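Local coordinates for thiamine-binding periplasmic protein (Escherichia coli, PDB 2QRY), which captures thiamine, thiamine phosphate and thiamine diphosphate with high affinity in the periplasm and serves the ThiBPQ ABC transporter in thiamine import, at residues N135-P140 against S212-S217; T163-L168 against L216-S221; T220-H225 against E297-P302; W283-P286 against T291-A294. One frame throughout, in Å; residues are numbered along the deposited sequence.

Contact 2 lies nearest the middle of the chain, its centre about 6 Å from the chain's centre, and all its touching residues are buried. Contacts 1, 3 and 4 lie 15 to 20 Å out and include residues closer to the surface. Contacts 1 and 2 use overlapping parts of strand 214-218, sharing Leu216 and Ser217, and contact 3 takes up the chain where it turns into helix 221-229. Contact 4 is nested inside the loop that contact 3 closes. Across every pair of segments the touching is mostly by carbon atoms; polar chemistry is concentrated around thiamin phosphate in contact 2, at Ser221 shared with contact 3, and where Thr220 OG1 meets Trp283 O between contacts 3 and 4.

Contact 1: N135-P140 against S212-S217; sequences NKLKNP and SDLVLS
Leu137 CD1 meets the side chain of Leu214, 4.0 Å from Leu214 CD2 and 4.1 Å from Leu214 CG. The two side chains cross at about a right angle, and CD1 is the atom of Leu137 that touches. That same methyl also passes the backbone of the preceding residue, with Leu137 CD1 at 4.2 Å from Asp213 O. Leu137 reaches across because its CG swings anti to the backbone N (chi1 -160°), while Leu214 holds CG beside its own backbone N (chi1 -57°) and brings the end of the chain closer than its first bond would suggest. Around this pair, Tyr132 and Trp154 touch both leucines and continue the apolar patch. Further out, strand 214-218 is anchored between strand 121-133, antiparallel to it, and strand 156-159, parallel to it. The strand's entry is pinned by polar groups: Asp213 OD2 accepts from Arg155 N, and Ser212 OG donates to Leu214 O at 2.9 Å, coming from above the carbonyl plane. Lys138 NZ stays 6.6 Å from Asp213 OD1, too far for a direct ion pair, though the opposite charges may attract weakly. The contact thus lays the loop after strand 121-133 against the start of strand 214-218 through aliphatic carbon, and the carboxylate of Asp213 is engaged with the backbone of the neighbouring strand's approach instead of with the loop.

Contact 2: T163-L168 against L216-S221; sequences TSTPGL and LSYTTS. With TPS (thiamin phosphate), chain E.
The ring of Tyr218 meets Pro166 and the thiazolium of thiamin phosphate, both obliquely. Tyr218 CE1 lies 3.6 Å from TPS C4, and Tyr218 OH sits 3.3 Å from Pro166 CG. The ring of Phe128 also meets it, with planes at about 50°, and the hydroxyl is hydrogen-bonded to Gln246 OE1, which would hold the phenol end beside the proline. Pro166 has a second neighbour in Leu216, whose CD2 is 3.7 Å from Pro166 CB. Leu216 extends its CG anti to the backbone N (chi1 -176°), which carries that methyl over to the helix. This is the ligand cleft of a type 2 periplasmic binding protein: the first turn of helix 165-178 faces the phosphate end, with Ser164 at the N-cap, while strand 214-218 faces the thiazolium and pyrimidine. Ser164 OG is modelled donating to TPS O1, though its crowded placement makes that bond less sure. Thr165 OG1 comes within 3.0 Å of the ester oxygen TPS O7. At the other end of the ligand, the strand runs into a type I turn, Tyr218 to Ser221. Ser221 OG accepts hydrogen bonds from Ser217 OG (2.6 Å) and Tyr218 N, and donates one to TPS N1A (2.9 Å). Ser217 OG is also bonded to Trp200 NE1, so this second-shell serine links Ser221 to Trp200, whose own backbone N bonds the ligand, and probably steadies Ser221.

Contact 3: T220-H225 against E297-P302; sequences TSPAYH and EKLTKP. With TPS (thiamin phosphate), chain E.
Behind the pyrimidine end of the thiamine cleft of this type 2 periplasmic binding protein, Leu299 presses on Thr220, Pro222 and Ala223 where the chain turns into helix 221-229. Its two methyls divide the work. Leu299 CD1 lies 3.8 Å from Thr220 CG2 and 3.9 Å from Ala223 CB; Leu299 CD2 meets Pro222 CB, also at 3.9 Å, and passes 3.8 Å from Ala223 N. With CG anti to the carbonyl carbon (chi1 -57°), the leucine stands out from its loop like a fork, crossing the threonine and proline side chains at a slant. Thr220 uses CG2 for this packing and keeps its hydroxyl for Trp283 O, to which OG1 is hydrogen-bonded, so the methyl and the hydroxyl serve different neighbours. Residues on the far side of the helix start reach the ligand: Tyr224 CB is 3.5 Å from the pyrimidine methyl TPS CM2, its ring turned edge-to-face against Trp283. Leu299 is therefore a second-shell residue, separated from thiamin phosphate by the backbone of the turn it covers. Tyr285 touches both Thr220 and Leu299, and Lys301, in the same loop, makes a cation-pi contact with that ring. Within the helix, Tyr224 CD2 sits 3.7 Å above the plane of the His225 imidazole and over its centre, while His225 ND1 lies in the plane of the Tyr224 ring, at its edge.

Contact 4: W283-P286 against T291-A294; sequences WMYP and TLPA. With TPS (thiamin phosphate), chain E.
Tyr285 and Leu292 come closest in backbone terms, yet their CA atoms are 7.9 Å apart, and side chains span the distance. Trp283 leaves helix 278-281 with positive phi (54°), Met284 follows nearly extended, and Tyr285 bonds through its backbone to Tyr125 of strand 121-133; the 291-294 chain runs past as an irregular loop. Leu292 carries the contact, bringing one methyl to each of two rings. Its CD1 comes in at the edge of the Tyr285 phenol, near the ring plane, 4.0 Å from Tyr285 CD1, with the side chains crossing at about a right angle. Its CD2 is pressed on the proline, 3.4 Å from Pro286 CD, a tight carbon pair, and 3.9 Å from Pro286 CG. The phenol has other company: Tyr125 meets it with planes at about 30°. The other half of 283-286 faces thiamin phosphate. Trp283 CD1 lies 3.7 Å from TPS N3A, and the selenomethionine at Met284, its chain bent at chi2 and chi3, brings SE to 3.8 Å from TPS CM4. So one short run of chain touches the ligand with its first two residues and meets Leu292 with its last two. The outer contact rests on shape and van der Waals touch alone: an exposed leucine lies over the buried Tyr285 and Pro286, with no directional bond between the two segments.

Contact 1: N135-P140 against S212-S217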
loop_
_atom_site.group_PDB
_atom_site.type_symbol
_atom_site.label_atom_id
_atom_site.label_comp_id
_atom_site.label_asym_id
_atom_site.label_seq_id
_atom_site.Cartn_x
_atom_site.Cartn_y
_atom_site.Cartn_z
ATOM N N ASN A 135 2.280 12.983 21.656
ATOM C CA ASN A 135 2.903 13.193 22.958
ATOM C C ASN A 135 4.336 13.668 22.777
ATOM O O ASN A 135 4.920 14.240 23.695
ATOM C CB ASN A 135 2.928 11.904 23.794
ATOM C CG ASN A 135 1.549 11.455 24.228
ATOM O OD1 ASN A 135 0.662 12.274 24.472
ATOM N ND2 ASN A 135 1.365 10.143 24.348
ATOM N N LYS A 136 4.899 13.428 21.597
ATOM C CA LYS A 136 6.282 13.812 21.323
ATOM C C LYS A 136 6.424 14.958 20.324
ATOM O O LYS A 136 7.433 15.657 20.318
ATOM C CB LYS A 136 7.067 12.603 20.806
ATOM C CG LYS A 136 7.245 11.463 21.803
ATOM C CD LYS A 136 7.942 10.293 21.116
ATOM C CE LYS A 136 8.632 9.350 22.096
ATOM N NZ LYS A 136 7.693 8.599 22.967
ATOM N N LEU A 137 5.425 15.143 19.473
ATOM C CA LEU A 137 5.463 16.209 18.483
ATOM C C LEU A 137 4.254 17.111 18.707
ATOM O O LEU A 137 3.119 16.758 18.382
ATOM C CB LEU A 137 5.432 15.623 17.071
ATOM C CG LEU A 137 5.926 16.520 15.939
ATOM C CD1 LEU A 137 5.590 15.865 14.606
ATOM C CD2 LEU A 137 5.275 17.890 16.031
ATOM N N LYS A 138 4.523 18.285 19.260
ATOM C CA LYS A 138 3.503 19.271 19.583
ATOM C C LYS A 138 2.945 20.043 18.392
ATOM O O LYS A 138 1.736 20.199 18.261
ATOM C CB LYS A 138 4.072 20.265 20.602
ATOM C CG LYS A 138 5.314 20.999 20.106
ATOM C CD LYS A 138 6.469 20.035 19.853
ATOM C CE LYS A 138 7.622 20.709 19.156
ATOM N NZ LYS A 138 8.763 19.776 19.119
ATOM N N ASN A 139 3.819 20.539 17.529
ATOM C CA ASN A 139 3.356 21.309 16.385
ATOM C C ASN A 139 3.745 20.668 15.062
ATOM O O ASN A 139 4.626 21.150 14.357
ATOM C CB ASN A 139 3.910 22.727 16.472
ATOM C CG ASN A 139 3.483 23.437 17.744
ATOM O OD1 ASN A 139 2.312 23.785 17.913
ATOM N ND2 ASN A 139 4.432 23.642 18.656
ATOM N N PRO A 140 3.073 19.564 14.706
ATOM C CA PRO A 140 3.343 18.844 13.462
ATOM C C PRO A 140 3.023 19.675 12.226
ATOM O O PRO A 140 2.207 20.593 12.276
ATOM C CB PRO A 140 2.446 17.618 13.582
ATOM C CG PRO A 140 1.265 18.159 14.326
ATOM C CD PRO A 140 1.926 18.970 15.416
ATOM N N SER A 212 12.521 8.526 14.745
ATOM C CA SER A 212 12.085 9.667 13.946
ATOM C C SER A 212 10.804 10.287 14.502
ATOM O O SER A 212 10.053 9.642 15.230
ATOM C CB SER A 212 11.892 9.267 12.470
ATOM O OG SER A 212 10.730 8.487 12.271
ATOM N N ASP A 213 10.573 11.552 14.162
ATOM C CA ASP A 213 9.388 12.270 14.612
ATOM C C ASP A 213 8.205 11.915 13.726
ATOM O O ASP A 213 7.056 11.950 14.166
ATOM C CB ASP A 213 9.632 13.779 14.556
ATOM C CG ASP A 213 10.756 14.225 15.478
ATOM O OD1 ASP A 213 10.654 13.982 16.695
ATOM O OD2 ASP A 213 11.737 14.827 14.986
ATOM N N LEU A 214 8.499 11.567 12.475
ATOM C CA LEU A 214 7.467 11.205 11.511
ATOM C C LEU A 214 7.911 10.066 10.595
ATOM O O LEU A 214 9.108 9.882 10.357
ATOM C CB LEU A 214 7.122 12.421 10.646
ATOM C CG LEU A 214 6.647 13.698 11.340
ATOM C CD1 LEU A 214 7.423 14.894 10.813
ATOM C CD2 LEU A 214 5.161 13.874 11.106
ATOM N N VAL A 215 6.932 9.306 10.099
ATOM C CA VAL A 215 7.158 8.207 9.151
ATOM C C VAL A 215 6.038 8.186 8.134
ATOM O O VAL A 215 4.870 8.384 8.489
ATOM C CB VAL A 215 7.124 6.796 9.779
ATOM C CG1 VAL A 215 8.507 6.384 10.207
ATOM C CG2 VAL A 215 6.115 6.748 10.923
ATOM N N LEU A 216 6.378 7.932 6.876
ATOM C CA LEU A 216 5.341 7.850 5.863
ATOM C C LEU A 216 4.557 6.562 6.102
ATOM O O LEU A 216 5.133 5.478 6.137
ATOM C CB LEU A 216 5.923 7.813 4.459
ATOM C CG LEU A 216 4.723 7.843 3.517
ATOM C CD1 LEU A 216 4.830 9.054 2.632
ATOM C CD2 LEU A 216 4.614 6.550 2.728
ATOM N N SER A 217 3.249 6.692 6.286
ATOM C CA SER A 217 2.390 5.536 6.518
ATOM C C SER A 217 0.988 5.797 5.950
ATOM O O SER A 217 0.865 6.295 4.829
ATOM C CB SER A 217 2.318 5.218 8.018
ATOM O OG SER A 217 1.824 3.907 8.239
#

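Contact 2: T163-L168 against L216-S221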
loop_
_atom_site.group_PDB
_atom_site.type_symbol
_atom_site.label_atom_id
_atom_site.label_comp_id
_atom_site.label_asym_id
_atom_site.label_seq_id
_atom_site.Cartn_x
_atom_site.Cartn_y
_atom_site.Cartn_z
ATOM N N THR A 163 11.006 -0.154 -4.260
ATOM C CA THR A 163 10.600 -1.408 -3.644
ATOM C C THR A 163 9.239 -1.404 -2.936
ATOM O O THR A 163 8.527 -2.412 -2.958
ATOM C CB THR A 163 11.659 -1.867 -2.616
ATOM O OG1 THR A 163 11.775 -0.886 -1.576
ATOM C CG2 THR A 163 13.013 -2.041 -3.285
ATOM N N SER A 164 8.884 -0.273 -2.325
ATOM C CA SER A 164 7.641 -0.134 -1.554
ATOM C C SER A 164 6.534 0.733 -2.173
ATOM O O SER A 164 6.789 1.844 -2.642
ATOM C CB SER A 164 7.994 0.419 -0.157
ATOM O OG SER A 164 6.862 0.910 0.553
ATOM N N THR A 165 5.298 0.243 -2.151
ATOM C CA THR A 165 4.197 1.027 -2.695
ATOM C C THR A 165 4.022 2.337 -1.923
ATOM O O THR A 165 3.787 3.383 -2.528
ATOM C CB THR A 165 2.864 0.220 -2.739
ATOM O OG1 THR A 165 2.668 -0.488 -1.512
ATOM C CG2 THR A 165 2.891 -0.765 -3.900
ATOM N N PRO A 166 4.131 2.301 -0.576
ATOM C CA PRO A 166 3.989 3.547 0.195
ATOM C C PRO A 166 5.131 4.484 -0.209
ATOM O O PRO A 166 4.993 5.703 -0.191
ATOM C CB PRO A 166 4.141 3.085 1.636
ATOM C CG PRO A 166 3.595 1.696 1.605
ATOM C CD PRO A 166 4.165 1.133 0.324
ATOM N N GLY A 167 6.266 3.887 -0.561
ATOM C CA GLY A 167 7.415 4.669 -0.975
ATOM C C GLY A 167 7.122 5.309 -2.318
ATOM O O GLY A 167 7.392 6.492 -2.522
ATOM N N LEU A 168 6.558 4.510 -3.228
ATOM C CA LEU A 168 6.197 4.979 -4.556
ATOM C C LEU A 168 5.133 6.058 -4.354
ATOM O O LEU A 168 5.116 7.072 -5.061
ATOM C CB LEU A 168 5.609 3.838 -5.384
ATOM C CG LEU A 168 5.863 3.810 -6.894
ATOM C CD1 LEU A 168 4.696 3.061 -7.548
ATOM C CD2 LEU A 168 6.012 5.216 -7.478
ATOM N N LEU A 216 6.378 7.932 6.876
ATOM C CA LEU A 216 5.341 7.850 5.863
ATOM C C LEU A 216 4.557 6.562 6.102
ATOM O O LEU A 216 5.133 5.478 6.137
ATOM C CB LEU A 216 5.923 7.813 4.459
ATOM C CG LEU A 216 4.723 7.843 3.517
ATOM C CD1 LEU A 216 4.830 9.054 2.632
ATOM C CD2 LEU A 216 4.614 6.550 2.728
ATOM N N SER A 217 3.249 6.692 6.286
ATOM C CA SER A 217 2.390 5.536 6.518
ATOM C C SER A 217 0.988 5.797 5.950
ATOM O O SER A 217 0.865 6.295 4.829
ATOM C CB SER A 217 2.318 5.218 8.018
ATOM O OG SER A 217 1.824 3.907 8.239
ATOM N N TYR A 218 -0.059 5.483 6.712
ATOM C CA TYR A 218 -1.429 5.678 6.235
ATOM C C TYR A 218 -2.372 6.423 7.183
ATOM O O TYR A 218 -2.199 6.381 8.402
ATOM C CB TYR A 218 -2.062 4.329 5.909
ATOM C CG TYR A 218 -1.427 3.606 4.747
ATOM C CD1 TYR A 218 -0.236 2.902 4.906
ATOM C CD2 TYR A 218 -2.039 3.599 3.491
ATOM C CE1 TYR A 218 0.326 2.200 3.850
ATOM C CE2 TYR A 218 -1.479 2.903 2.419
ATOM C CZ TYR A 218 -0.298 2.204 2.610
ATOM O OH TYR A 218 0.259 1.505 1.572
ATOM N N THR A 219 -3.390 7.076 6.620
ATOM C CA THR A 219 -4.351 7.818 7.438
ATOM C C THR A 219 -5.046 6.892 8.423
ATOM O O THR A 219 -5.642 7.348 9.388
ATOM C CB THR A 219 -5.465 8.498 6.594
ATOM O OG1 THR A 219 -6.146 7.514 5.800
ATOM C CG2 THR A 219 -4.880 9.572 5.698
ATOM N N THR A 220 -4.956 5.591 8.167
ATOM C CA THR A 220 -5.593 4.581 9.001
ATOM C C THR A 220 -4.660 3.938 10.032
ATOM O O THR A 220 -5.101 3.149 10.874
ATOM C CB THR A 220 -6.200 3.455 8.123
ATOM O OG1 THR A 220 -5.243 3.057 7.128
ATOM C CG2 THR A 220 -7.489 3.935 7.435
ATOM N N SER A 221 -3.377 4.271 9.977
ATOM C CA SER A 221 -2.433 3.682 10.916
ATOM C C SER A 221 -2.792 3.932 12.381
ATOM O O SER A 221 -2.587 3.064 13.229
ATOM C CB SER A 221 -1.012 4.188 10.634
ATOM O OG SER A 221 -0.560 3.727 9.375
HETATM C CM2 TPS E . -0.292 0.178 11.719
HETATM N N3 TPS E . 0.018 -1.128 5.285
HETATM C C2 TPS E . 1.189 -1.103 5.891
HETATM S S1 TPS E . 2.326 -1.376 4.625
HETATM C C5 TPS E . 1.172 -1.514 3.290
HETATM C C4 TPS E . -0.031 -1.341 3.939
HETATM C CM4 TPS E . -1.344 -1.380 3.165
HETATM C C6 TPS E . 1.563 -1.750 1.865
HETATM C C7 TPS E . 3.074 -1.937 2.006
HETATM O O7 TPS E . 3.756 -2.135 0.775
HETATM N N1A TPS E . -0.779 0.878 9.412
HETATM C C2A TPS E . -0.541 -0.127 10.260
HETATM N N3A TPS E . -0.517 -1.389 9.839
HETATM C C4A TPS E . -0.732 -1.703 8.543
HETATM N N4A TPS E . -0.696 -3.024 8.134
HETATM C C5A TPS E . -0.990 -0.654 7.604
HETATM C C6A TPS E . -1.003 0.657 8.107
HETATM C C7A TPS E . -1.243 -0.909 6.098
HETATM P P1 TPS E . 5.319 -2.318 1.145
HETATM O O1 TPS E . 5.799 -1.098 1.981
HETATM O O2 TPS E . 6.200 -2.517 -0.155
HETATM O O3 TPS E . 5.463 -3.583 2.019
#

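Contact 3: T220-H225 against E297-P302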
loop_
_atom_site.group_PDB
_atom_site.type_symbol
_atom_site.label_atom_id
_atom_site.label_comp_id
_atom_site.label_asym_id
_atom_site.label_seq_id
_atom_site.Cartn_x
_atom_site.Cartn_y
_atom_site.Cartn_z
ATOM N N THR A 220 -4.956 5.591 8.167
ATOM C CA THR A 220 -5.593 4.581 9.001
ATOM C C THR A 220 -4.660 3.938 10.032
ATOM O O THR A 220 -5.101 3.149 10.874
ATOM C CB THR A 220 -6.200 3.455 8.123
ATOM O OG1 THR A 220 -5.243 3.057 7.128
ATOM C CG2 THR A 220 -7.489 3.935 7.435
ATOM N N SER A 221 -3.377 4.271 9.977
ATOM C CA SER A 221 -2.433 3.682 10.916
ATOM C C SER A 221 -2.792 3.932 12.381
ATOM O O SER A 221 -2.587 3.064 13.229
ATOM C CB SER A 221 -1.012 4.188 10.634
ATOM O OG SER A 221 -0.560 3.727 9.375
ATOM N N PRO A 222 -3.331 5.118 12.704
ATOM C CA PRO A 222 -3.669 5.346 14.114
ATOM C C PRO A 222 -4.673 4.332 14.647
ATOM O O PRO A 222 -4.645 3.978 15.826
ATOM C CB PRO A 222 -4.218 6.770 14.115
ATOM C CG PRO A 222 -3.423 7.434 12.997
ATOM C CD PRO A 222 -3.456 6.359 11.916
ATOM N N ALA A 223 -5.549 3.860 13.768
ATOM C CA ALA A 223 -6.566 2.888 14.148
ATOM C C ALA A 223 -5.948 1.627 14.754
ATOM O O ALA A 223 -6.542 0.999 15.639
ATOM C CB ALA A 223 -7.422 2.525 12.944
ATOM N N TYR A 224 -4.766 1.239 14.278
ATOM C CA TYR A 224 -4.119 0.051 14.840
ATOM C C TYR A 224 -3.878 0.252 16.331
ATOM O O TYR A 224 -4.233 -0.600 17.150
ATOM C CB TYR A 224 -2.769 -0.234 14.187
ATOM C CG TYR A 224 -1.952 -1.203 15.010
ATOM C CD1 TYR A 224 -2.272 -2.560 15.036
ATOM C CD2 TYR A 224 -0.920 -0.750 15.840
ATOM C CE1 TYR A 224 -1.595 -3.445 15.872
ATOM C CE2 TYR A 224 -0.238 -1.625 16.679
ATOM C CZ TYR A 224 -0.582 -2.973 16.692
ATOM O OH TYR A 224 0.072 -3.846 17.535
ATOM N N HIS A 225 -3.261 1.378 16.677
ATOM C CA HIS A 225 -2.966 1.675 18.065
ATOM C C HIS A 225 -4.213 1.891 18.917
ATOM O O HIS A 225 -4.256 1.480 20.076
ATOM C CB HIS A 225 -2.046 2.887 18.155
ATOM C CG HIS A 225 -0.711 2.678 17.505
ATOM N ND1 HIS A 225 -0.467 2.990 16.184
ATOM C CD2 HIS A 225 0.444 2.167 17.989
ATOM C CE1 HIS A 225 0.782 2.681 15.886
ATOM N NE2 HIS A 225 1.356 2.181 16.964
ATOM N N GLU A 297 -13.781 5.803 13.186
ATOM C CA GLU A 297 -14.434 7.107 13.101
ATOM C C GLU A 297 -13.581 8.216 13.717
ATOM O O GLU A 297 -13.866 9.400 13.538
ATOM C CB GLU A 297 -15.820 7.068 13.765
ATOM C CG GLU A 297 -15.797 7.163 15.279
ATOM C CD GLU A 297 -15.070 6.004 15.930
ATOM O OE1 GLU A 297 -14.640 6.162 17.094
ATOM O OE2 GLU A 297 -14.938 4.939 15.286
ATOM N N LYS A 298 -12.531 7.835 14.439
ATOM C CA LYS A 298 -11.640 8.817 15.051
ATOM C C LYS A 298 -10.639 9.298 14.005
ATOM O O LYS A 298 -9.926 10.282 14.212
ATOM C CB LYS A 298 -10.864 8.202 16.223
ATOM C CG LYS A 298 -11.703 7.731 17.405
ATOM C CD LYS A 298 -10.814 7.073 18.460
ATOM C CE LYS A 298 -10.652 7.926 19.710
ATOM N NZ LYS A 298 -10.113 9.286 19.462
ATOM N N LEU A 299 -10.588 8.593 12.881
ATOM C CA LEU A 299 -9.659 8.921 11.805
ATOM C C LEU A 299 -10.130 10.085 10.953
ATOM O O LEU A 299 -11.315 10.411 10.929
ATOM C CB LEU A 299 -9.463 7.705 10.909
ATOM C CG LEU A 299 -8.960 6.451 11.612
ATOM C CD1 LEU A 299 -8.991 5.279 10.631
ATOM C CD2 LEU A 299 -7.551 6.703 12.148
ATOM N N THR A 300 -9.199 10.710 10.246
ATOM C CA THR A 300 -9.566 11.812 9.380
ATOM C C THR A 300 -9.515 11.386 7.919
ATOM O O THR A 300 -8.513 10.843 7.455
ATOM C CB THR A 300 -8.637 13.026 9.560
ATOM O OG1 THR A 300 -8.769 13.539 10.891
ATOM C CG2 THR A 300 -9.013 14.126 8.573
ATOM N N LYS A 301 -10.618 11.618 7.213
ATOM C CA LYS A 301 -10.723 11.310 5.790
ATOM C C LYS A 301 -10.216 12.546 5.055
ATOM O O LYS A 301 -10.796 13.625 5.173
ATOM C CB LYS A 301 -12.184 11.066 5.402
ATOM C CG LYS A 301 -12.722 9.672 5.689
ATOM C CD LYS A 301 -12.415 8.714 4.538
ATOM C CE LYS A 301 -13.123 7.371 4.718
ATOM N NZ LYS A 301 -12.882 6.453 3.563
ATOM N N PRO A 302 -9.119 12.418 4.297
ATOM C CA PRO A 302 -8.656 13.621 3.603
ATOM C C PRO A 302 -9.713 14.126 2.618
ATOM O O PRO A 302 -10.325 13.341 1.892
ATOM C CB PRO A 302 -7.374 13.152 2.920
ATOM C CG PRO A 302 -7.642 11.701 2.666
ATOM C CD PRO A 302 -8.304 11.245 3.941
HETATM C CM2 TPS E . -0.292 0.178 11.719
HETATM N N3 TPS E . 0.018 -1.128 5.285
HETATM C C2 TPS E . 1.189 -1.103 5.891
HETATM S S1 TPS E . 2.326 -1.376 4.625
HETATM C C5 TPS E . 1.172 -1.514 3.290
HETATM C C4 TPS E . -0.031 -1.341 3.939
HETATM C CM4 TPS E . -1.344 -1.380 3.165
HETATM C C6 TPS E . 1.563 -1.750 1.865
HETATM C C7 TPS E . 3.074 -1.937 2.006
HETATM O O7 TPS E . 3.756 -2.135 0.775
HETATM N N1A TPS E . -0.779 0.878 9.412
HETATM C C2A TPS E . -0.541 -0.127 10.260
HETATM N N3A TPS E . -0.517 -1.389 9.839
HETATM C C4A TPS E . -0.732 -1.703 8.543
HETATM N N4A TPS E . -0.696 -3.024 8.134
HETATM C C5A TPS E . -0.990 -0.654 7.604
HETATM C C6A TPS E . -1.003 0.657 8.107
HETATM C C7A TPS E . -1.243 -0.909 6.098
HETATM P P1 TPS E . 5.319 -2.318 1.145
HETATM O O1 TPS E . 5.799 -1.098 1.981
HETATM O O2 TPS E . 6.200 -2.517 -0.155
HETATM O O3 TPS E . 5.463 -3.583 2.019
#

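Contact 4: W283-P286 against T291-A294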
loop_
_atom_site.group_PDB
_atom_site.type_symbol
_atom_site.label_atom_id
_atom_site.label_comp_id
_atom_site.label_asym_id
_atom_site.label_seq_id
_atom_site.Cartn_x
_atom_site.Cartn_y
_atom_site.Cartn_z
ATOM N N TRP A 283 -5.493 -2.769 8.262
ATOM C CA TRP A 283 -5.698 -1.380 8.652
ATOM C C TRP A 283 -5.804 -0.479 7.420
ATOM O O TRP A 283 -5.006 0.430 7.198
ATOM C CB TRP A 283 -4.562 -0.938 9.579
ATOM C CG TRP A 283 -4.505 -1.816 10.784
ATOM C CD1 TRP A 283 -3.657 -2.868 11.000
ATOM C CD2 TRP A 283 -5.423 -1.811 11.884
ATOM N NE1 TRP A 283 -3.996 -3.520 12.158
ATOM C CE2 TRP A 283 -5.076 -2.894 12.722
ATOM C CE3 TRP A 283 -6.511 -1.000 12.237
ATOM C CZ2 TRP A 283 -5.780 -3.187 13.896
ATOM C CZ3 TRP A 283 -7.211 -1.290 13.404
ATOM C CH2 TRP A 283 -6.840 -2.377 14.219
HETATM N N MSE A 284 -6.818 -0.768 6.621
HETATM C CA MSE A 284 -7.111 -0.051 5.390
HETATM C C MSE A 284 -8.630 -0.098 5.232
HETATM O O MSE A 284 -9.299 -0.865 5.926
HETATM C CB MSE A 284 -6.457 -0.773 4.203
HETATM C CG MSE A 284 -4.937 -0.763 4.195
HETATM SE SE MSE A 284 -4.222 0.988 3.779
HETATM C CE MSE A 284 -4.331 0.900 1.836
ATOM N N TYR A 285 -9.176 0.707 4.326
ATOM C CA TYR A 285 -10.620 0.705 4.098
ATOM C C TYR A 285 -10.972 -0.434 3.141
ATOM O O TYR A 285 -10.351 -0.586 2.089
ATOM C CB TYR A 285 -11.078 2.043 3.507
ATOM C CG TYR A 285 -10.915 3.209 4.452
ATOM C CD1 TYR A 285 -11.732 3.343 5.574
ATOM C CD2 TYR A 285 -9.927 4.169 4.238
ATOM C CE1 TYR A 285 -11.570 4.405 6.461
ATOM C CE2 TYR A 285 -9.756 5.236 5.118
ATOM C CZ TYR A 285 -10.581 5.345 6.228
ATOM O OH TYR A 285 -10.405 6.388 7.102
ATOM N N PRO A 286 -11.971 -1.254 3.502
ATOM C CA PRO A 286 -12.407 -2.383 2.676
ATOM C C PRO A 286 -12.979 -1.936 1.339
ATOM O O PRO A 286 -13.388 -0.782 1.168
ATOM C CB PRO A 286 -13.462 -3.065 3.542
ATOM C CG PRO A 286 -13.064 -2.697 4.926
ATOM C CD PRO A 286 -12.697 -1.247 4.781
ATOM N N THR A 291 -18.636 -3.758 7.760
ATOM C CA THR A 291 -18.704 -2.824 8.874
ATOM C C THR A 291 -17.323 -2.480 9.416
ATOM O O THR A 291 -16.550 -3.366 9.783
ATOM C CB THR A 291 -19.571 -3.385 10.025
ATOM O OG1 THR A 291 -18.926 -4.525 10.608
ATOM C CG2 THR A 291 -20.945 -3.798 9.500
ATOM N N LEU A 292 -17.014 -1.187 9.453
ATOM C CA LEU A 292 -15.730 -0.737 9.964
ATOM C C LEU A 292 -15.743 -0.828 11.483
ATOM O O LEU A 292 -16.755 -0.547 12.125
ATOM C CB LEU A 292 -15.456 0.706 9.537
ATOM C CG LEU A 292 -15.455 0.999 8.036
ATOM C CD1 LEU A 292 -14.963 2.420 7.803
ATOM C CD2 LEU A 292 -14.568 0.012 7.318
ATOM N N PRO A 293 -14.615 -1.233 12.078
ATOM C CA PRO A 293 -14.501 -1.360 13.532
ATOM C C PRO A 293 -14.715 -0.022 14.209
ATOM O O PRO A 293 -14.337 1.020 13.669
ATOM C CB PRO A 293 -13.067 -1.852 13.727
ATOM C CG PRO A 293 -12.766 -2.571 12.448
ATOM C CD PRO A 293 -13.367 -1.651 11.420
ATOM N N ALA A 294 -15.330 -0.040 15.385
ATOM C CA ALA A 294 -15.524 1.198 16.121
ATOM C C ALA A 294 -14.092 1.664 16.343
ATOM O O ALA A 294 -13.223 0.855 16.673
ATOM C CB ALA A 294 -16.210 0.923 17.451
HETATM C CM2 TPS E . -0.292 0.178 11.719
HETATM N N3 TPS E . 0.018 -1.128 5.285
HETATM C C2 TPS E . 1.189 -1.103 5.891
HETATM S S1 TPS E . 2.326 -1.376 4.625
HETATM C C5 TPS E . 1.172 -1.514 3.290
HETATM C C4 TPS E . -0.031 -1.341 3.939
HETATM C CM4 TPS E . -1.344 -1.380 3.165
HETATM C C6 TPS E . 1.563 -1.750 1.865
HETATM C C7 TPS E . 3.074 -1.937 2.006
HETATM O O7 TPS E . 3.756 -2.135 0.775
HETATM N N1A TPS E . -0.779 0.878 9.412
HETATM C C2A TPS E . -0.541 -0.127 10.260
HETATM N N3A TPS E . -0.517 -1.389 9.839
HETATM C C4A TPS E . -0.732 -1.703 8.543
HETATM N N4A TPS E . -0.696 -3.024 8.134
HETATM C C5A TPS E . -0.990 -0.654 7.604
HETATM C C6A TPS E . -1.003 0.657 8.107
HETATM C C7A TPS E . -1.243 -0.909 6.098
HETATM P P1 TPS E . 5.319 -2.318 1.145
HETATM O O1 TPS E . 5.799 -1.098 1.981
HETATM O O2 TPS E . 6.200 -2.517 -0.155
HETATM O O3 TPS E . 5.463 -3.583 2.019
#